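Local atomic coordinates of Alpha/beta hydrolase fold-3 domain-containing protein (Enterococcus faecalis, PDB entry 2QRU), a protein that is of unknown function but is probably a hydrolase of the alpha/beta hydrolase superfamily, its substrate not identified. Residues L33-D45 with W165-H177. Residues are numbered along the deposited sequence; the frame is centred on the assembly and turned at random.
Sequences LHGGGMIYGTKSD and WDDPFLSRYLLYH. With PO4 (phosphate ion), chain B; EDO (1,2-ethanediol), chain G.
Gly-41 and Asp-167 bring their backbones to 5.0 Å between CA atoms, Tyr-40 and Arg-172 lie closer still, and the loop 39-42 runs along the turns that lead into helix 173-181. Asp-167 ties the two segments together: its OD2 accepts Gly-41 N almost straight, at 171°, on the anti side, and Arg-172 N on the syn side, the two donors arriving from opposite faces of the carboxylate plane. Its OD1 takes Ser-171 OG, which helps fix the carboxylate's rotation. Arg-172, bent near its end, swings NE onto Ile-39 O at 2.7 Å, nearly along the C=O axis and close to the guanidinium plane; NH1 bonds to backbone O of Asp-159, NH2 to Ala-69 O and Asn-71 OD1.

The Tyr-40 ring is sandwiched, with Gly-36 CA over one face and Tyr-173 CA over the other in a CH-pi contact, 3.9 Å from the ring centroid. The Tyr-173 ring also turns its edge to Tyr-40, a T-shaped pair with planes at 85°, while Tyr-176 CD2 touches Tyr-40 CE1 at 3.6 Å and CD1 of the same ring packs on Ile-39 CG1.

This is the His-Gly-Gly-Gly loop after strand 28-33, the motif that in related hydrolases shapes the oxyanion hole. Here Gly-36 N and Gly-37 N both donate to O4 of a phosphate, probably from the crystallisation liquor, which His-249 and Ala-105 also bind. Tyr-176 CE1 lies 3.7 Å from Gly-37 CA, that ring's CE2 near phosphate O2.

At the other end Thr-42 OG1, anti to its own N (chi1 174°), donates to the syn lone pair of Asp-166 OD1 at 2.7 Å and accepts Ser-44 N in an ST turn. A water bridges Thr-42 OG1 and Asp-166 OD2; Lys-43 makes only a long salt bridge to Asp-166, with Asp-65 its stronger partner.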
# COMPACT_ATOMS: atom_id res chain seq x y z
N LEU A 33 -2.19 -0.72 4.25
CA LEU A 33 -1.06 -1.45 3.61
C LEU A 33 0.12 -0.52 3.38
O LEU A 33 0.02 0.44 2.59
CB LEU A 33 -1.49 -2.09 2.28
CG LEU A 33 -2.68 -3.04 2.45
CD1 LEU A 33 -3.13 -3.57 1.11
CD2 LEU A 33 -2.34 -4.21 3.41
N HIS A 34 1.24 -0.84 4.02
CA HIS A 34 2.40 0.06 4.10
C HIS A 34 3.20 0.16 2.78
O HIS A 34 2.94 -0.55 1.80
CB HIS A 34 3.32 -0.38 5.26
CG HIS A 34 4.00 -1.71 5.04
ND1 HIS A 34 5.05 -1.87 4.16
CD2 HIS A 34 3.79 -2.92 5.60
CE1 HIS A 34 5.49 -3.13 4.21
NE2 HIS A 34 4.73 -3.79 5.07
N GLY A 35 4.18 1.07 2.75
CA GLY A 35 5.03 1.27 1.57
C GLY A 35 6.31 0.43 1.62
O GLY A 35 6.50 -0.37 2.54
N GLY A 36 7.19 0.65 0.63
CA GLY A 36 8.50 -0.00 0.61
C GLY A 36 8.75 -0.87 -0.62
O GLY A 36 9.62 -1.75 -0.58
N GLY A 37 8.02 -0.63 -1.71
CA GLY A 37 8.31 -1.32 -2.98
C GLY A 37 8.11 -2.84 -3.01
O GLY A 37 8.60 -3.49 -3.93
N MSE A 38 7.40 -3.38 -2.02
CA MSE A 38 7.25 -4.83 -1.81
C MSE A 38 8.56 -5.54 -1.55
O MSE A 38 8.65 -6.76 -1.69
CB MSE A 38 6.48 -5.51 -2.97
CG MSE A 38 5.03 -5.01 -3.00
SE MSE A 38 4.11 -5.60 -4.65
CE MSE A 38 5.01 -4.40 -5.92
N ILE A 39 9.58 -4.75 -1.19
CA ILE A 39 10.89 -5.30 -0.80
C ILE A 39 11.30 -4.94 0.64
O ILE A 39 11.99 -5.73 1.32
CB ILE A 39 12.04 -4.82 -1.75
CG1 ILE A 39 11.72 -5.08 -3.24
CG2 ILE A 39 13.39 -5.40 -1.30
CD1 ILE A 39 12.04 -6.37 -3.74
N TYR A 40 10.93 -3.74 1.11
CA TYR A 40 11.24 -3.35 2.48
C TYR A 40 10.02 -2.75 3.20
O TYR A 40 8.95 -2.65 2.62
CB TYR A 40 12.46 -2.42 2.53
CG TYR A 40 12.22 -0.95 2.17
CD1 TYR A 40 12.13 -0.53 0.84
CD2 TYR A 40 12.11 0.01 3.18
CE1 TYR A 40 11.90 0.83 0.52
CE2 TYR A 40 11.88 1.36 2.88
CZ TYR A 40 11.80 1.77 1.56
OH TYR A 40 11.58 3.11 1.30
N GLY A 41 10.21 -2.40 4.47
CA GLY A 41 9.22 -1.57 5.17
C GLY A 41 8.35 -2.33 6.14
O GLY A 41 8.53 -3.54 6.35
N THR A 42 7.38 -1.62 6.71
CA THR A 42 6.70 -2.07 7.89
C THR A 42 5.35 -1.39 8.05
O THR A 42 5.21 -0.21 7.72
CB THR A 42 7.60 -1.78 9.13
OG1 THR A 42 6.89 -2.10 10.33
CG2 THR A 42 8.00 -0.30 9.18
N LYS A 43 4.36 -2.15 8.52
CA LYS A 43 3.06 -1.62 8.98
C LYS A 43 3.25 -0.47 9.96
O LYS A 43 2.37 0.38 10.11
CB LYS A 43 2.20 -2.70 9.63
CG LYS A 43 2.84 -3.44 10.84
CD LYS A 43 1.87 -4.46 11.43
CE LYS A 43 2.53 -5.25 12.61
NZ LYS A 43 3.78 -5.94 12.16
N SER A 44 4.39 -0.46 10.66
CA SER A 44 4.75 0.63 11.57
C SER A 44 5.07 1.99 10.90
O SER A 44 5.26 2.97 11.61
CB SER A 44 5.93 0.19 12.45
OG SER A 44 5.60 -1.03 13.08
N ASP A 45 5.10 2.07 9.55
CA ASP A 45 5.38 3.35 8.88
C ASP A 45 4.16 4.27 8.89
O ASP A 45 4.24 5.40 8.43
CB ASP A 45 5.94 3.20 7.45
CG ASP A 45 4.90 2.76 6.42
OD1 ASP A 45 3.68 2.82 6.70
OD2 ASP A 45 5.30 2.42 5.29
N TRP A 165 7.75 -11.07 7.02
CA TRP A 165 6.43 -10.44 7.24
C TRP A 165 6.53 -8.97 7.56
O TRP A 165 5.53 -8.23 7.44
CB TRP A 165 5.69 -11.11 8.41
CG TRP A 165 5.03 -12.42 8.12
CD1 TRP A 165 5.37 -13.63 8.65
CD2 TRP A 165 3.93 -12.66 7.24
NE1 TRP A 165 4.54 -14.61 8.18
CE2 TRP A 165 3.63 -14.04 7.32
CE3 TRP A 165 3.13 -11.84 6.42
CZ2 TRP A 165 2.61 -14.63 6.57
CZ3 TRP A 165 2.11 -12.44 5.69
CH2 TRP A 165 1.85 -13.80 5.78
N ASP A 166 7.71 -8.54 8.02
CA ASP A 166 7.89 -7.18 8.53
C ASP A 166 9.36 -6.80 8.59
O ASP A 166 10.22 -7.65 8.89
CB ASP A 166 7.26 -7.09 9.93
CG ASP A 166 7.23 -5.68 10.49
OD1 ASP A 166 6.92 -4.71 9.73
OD2 ASP A 166 7.44 -5.56 11.72
N ASP A 167 9.64 -5.54 8.31
CA ASP A 167 11.00 -5.00 8.30
C ASP A 167 10.96 -3.70 9.11
O ASP A 167 11.03 -2.60 8.54
CB ASP A 167 11.44 -4.79 6.84
CG ASP A 167 12.79 -4.12 6.70
OD1 ASP A 167 13.70 -4.31 7.56
OD2 ASP A 167 12.95 -3.39 5.69
N PRO A 168 10.80 -3.82 10.44
CA PRO A 168 10.45 -2.64 11.27
C PRO A 168 11.47 -1.49 11.30
O PRO A 168 11.10 -0.36 11.62
CB PRO A 168 10.24 -3.22 12.67
CG PRO A 168 11.01 -4.53 12.67
CD PRO A 168 10.91 -5.05 11.25
N PHE A 169 12.71 -1.76 10.94
CA PHE A 169 13.75 -0.72 10.97
C PHE A 169 14.24 -0.33 9.57
O PHE A 169 15.30 0.30 9.43
CB PHE A 169 14.88 -1.16 11.89
CG PHE A 169 14.41 -1.47 13.28
CD1 PHE A 169 13.73 -0.49 14.02
CD2 PHE A 169 14.58 -2.73 13.83
CE1 PHE A 169 13.26 -0.77 15.31
CE2 PHE A 169 14.12 -3.02 15.12
CZ PHE A 169 13.46 -2.03 15.86
N LEU A 170 13.47 -0.70 8.55
CA LEU A 170 13.79 -0.38 7.15
C LEU A 170 15.18 -0.86 6.73
O LEU A 170 15.86 -0.22 5.93
CB LEU A 170 13.60 1.12 6.87
CG LEU A 170 12.38 1.80 7.51
CD1 LEU A 170 12.21 3.25 7.07
CD2 LEU A 170 11.12 1.01 7.21
N SER A 171 15.60 -2.00 7.28
CA SER A 171 16.93 -2.52 7.02
C SER A 171 17.08 -3.03 5.58
O SER A 171 18.19 -3.12 5.06
CB SER A 171 17.25 -3.64 8.02
OG SER A 171 16.48 -4.79 7.75
N ARG A 172 15.96 -3.34 4.94
CA ARG A 172 15.99 -3.87 3.57
C ARG A 172 15.90 -2.75 2.53
O ARG A 172 15.84 -3.01 1.32
CB ARG A 172 14.88 -4.91 3.38
CG ARG A 172 14.94 -6.11 4.35
CD ARG A 172 13.61 -6.89 4.32
NE ARG A 172 13.33 -7.42 2.99
CZ ARG A 172 13.85 -8.55 2.49
NH1 ARG A 172 14.64 -9.31 3.24
NH2 ARG A 172 13.55 -8.94 1.25
N TYR A 173 15.88 -1.50 3.01
CA TYR A 173 15.82 -0.32 2.13
C TYR A 173 16.90 -0.35 1.02
O TYR A 173 16.61 -0.10 -0.16
CB TYR A 173 15.92 0.97 2.98
CG TYR A 173 16.18 2.23 2.19
CD1 TYR A 173 17.50 2.62 1.90
CD2 TYR A 173 15.13 3.03 1.73
CE1 TYR A 173 17.75 3.77 1.16
CE2 TYR A 173 15.37 4.19 1.01
CZ TYR A 173 16.68 4.55 0.73
OH TYR A 173 16.93 5.70 0.01
N LEU A 174 18.13 -0.67 1.39
CA LEU A 174 19.22 -0.72 0.41
C LEU A 174 19.04 -1.82 -0.63
O LEU A 174 19.51 -1.67 -1.77
CB LEU A 174 20.59 -0.85 1.09
CG LEU A 174 21.08 0.35 1.89
CD1 LEU A 174 22.53 0.24 2.30
CD2 LEU A 174 20.81 1.66 1.13
N LEU A 175 18.40 -2.92 -0.25
CA LEU A 175 18.22 -4.04 -1.18
C LEU A 175 17.30 -3.60 -2.31
O LEU A 175 17.52 -3.91 -3.49
CB LEU A 175 17.65 -5.27 -0.46
CG LEU A 175 17.56 -6.57 -1.28
CD1 LEU A 175 18.92 -7.09 -1.70
CD2 LEU A 175 16.81 -7.62 -0.48
N TYR A 176 16.27 -2.86 -1.93
CA TYR A 176 15.33 -2.27 -2.88
C TYR A 176 16.07 -1.38 -3.89
O TYR A 176 15.96 -1.56 -5.10
CB TYR A 176 14.27 -1.49 -2.11
CG TYR A 176 13.25 -0.82 -3.00
CD1 TYR A 176 12.51 -1.56 -3.92
CD2 TYR A 176 13.04 0.56 -2.93
CE1 TYR A 176 11.54 -0.93 -4.75
CE2 TYR A 176 12.12 1.19 -3.75
CZ TYR A 176 11.37 0.45 -4.65
OH TYR A 176 10.46 1.12 -5.44
N HIS A 177 16.83 -0.42 -3.38
CA HIS A 177 17.51 0.51 -4.26
C HIS A 177 18.63 -0.11 -5.06
O HIS A 177 18.86 0.29 -6.21
CB HIS A 177 17.90 1.77 -3.51
CG HIS A 177 16.71 2.61 -3.18
ND1 HIS A 177 16.18 3.52 -4.06
CD2 HIS A 177 15.90 2.62 -2.10
CE1 HIS A 177 15.11 4.08 -3.53
NE2 HIS A 177 14.92 3.55 -2.34
P PO4 B . 7.58 2.74 -2.04
O1 PO4 B . 7.53 3.20 -3.49
O2 PO4 B . 9.02 2.35 -1.73
O3 PO4 B . 7.25 3.89 -1.08
O4 PO4 B . 6.59 1.60 -1.86
C1 EDO G . 8.53 3.29 4.76
O1 EDO G . 7.69 3.85 3.72
C2 EDO G . 8.50 1.77 4.56
O2 EDO G . 7.60 1.05 5.42
O HOH W 1 5.11 -6.38 5.53
O HOH W 2 12.58 4.07 -0.92
O HOH W 3 5.97 -3.51 12.81
O HOH W 4 4.77 -4.84 8.15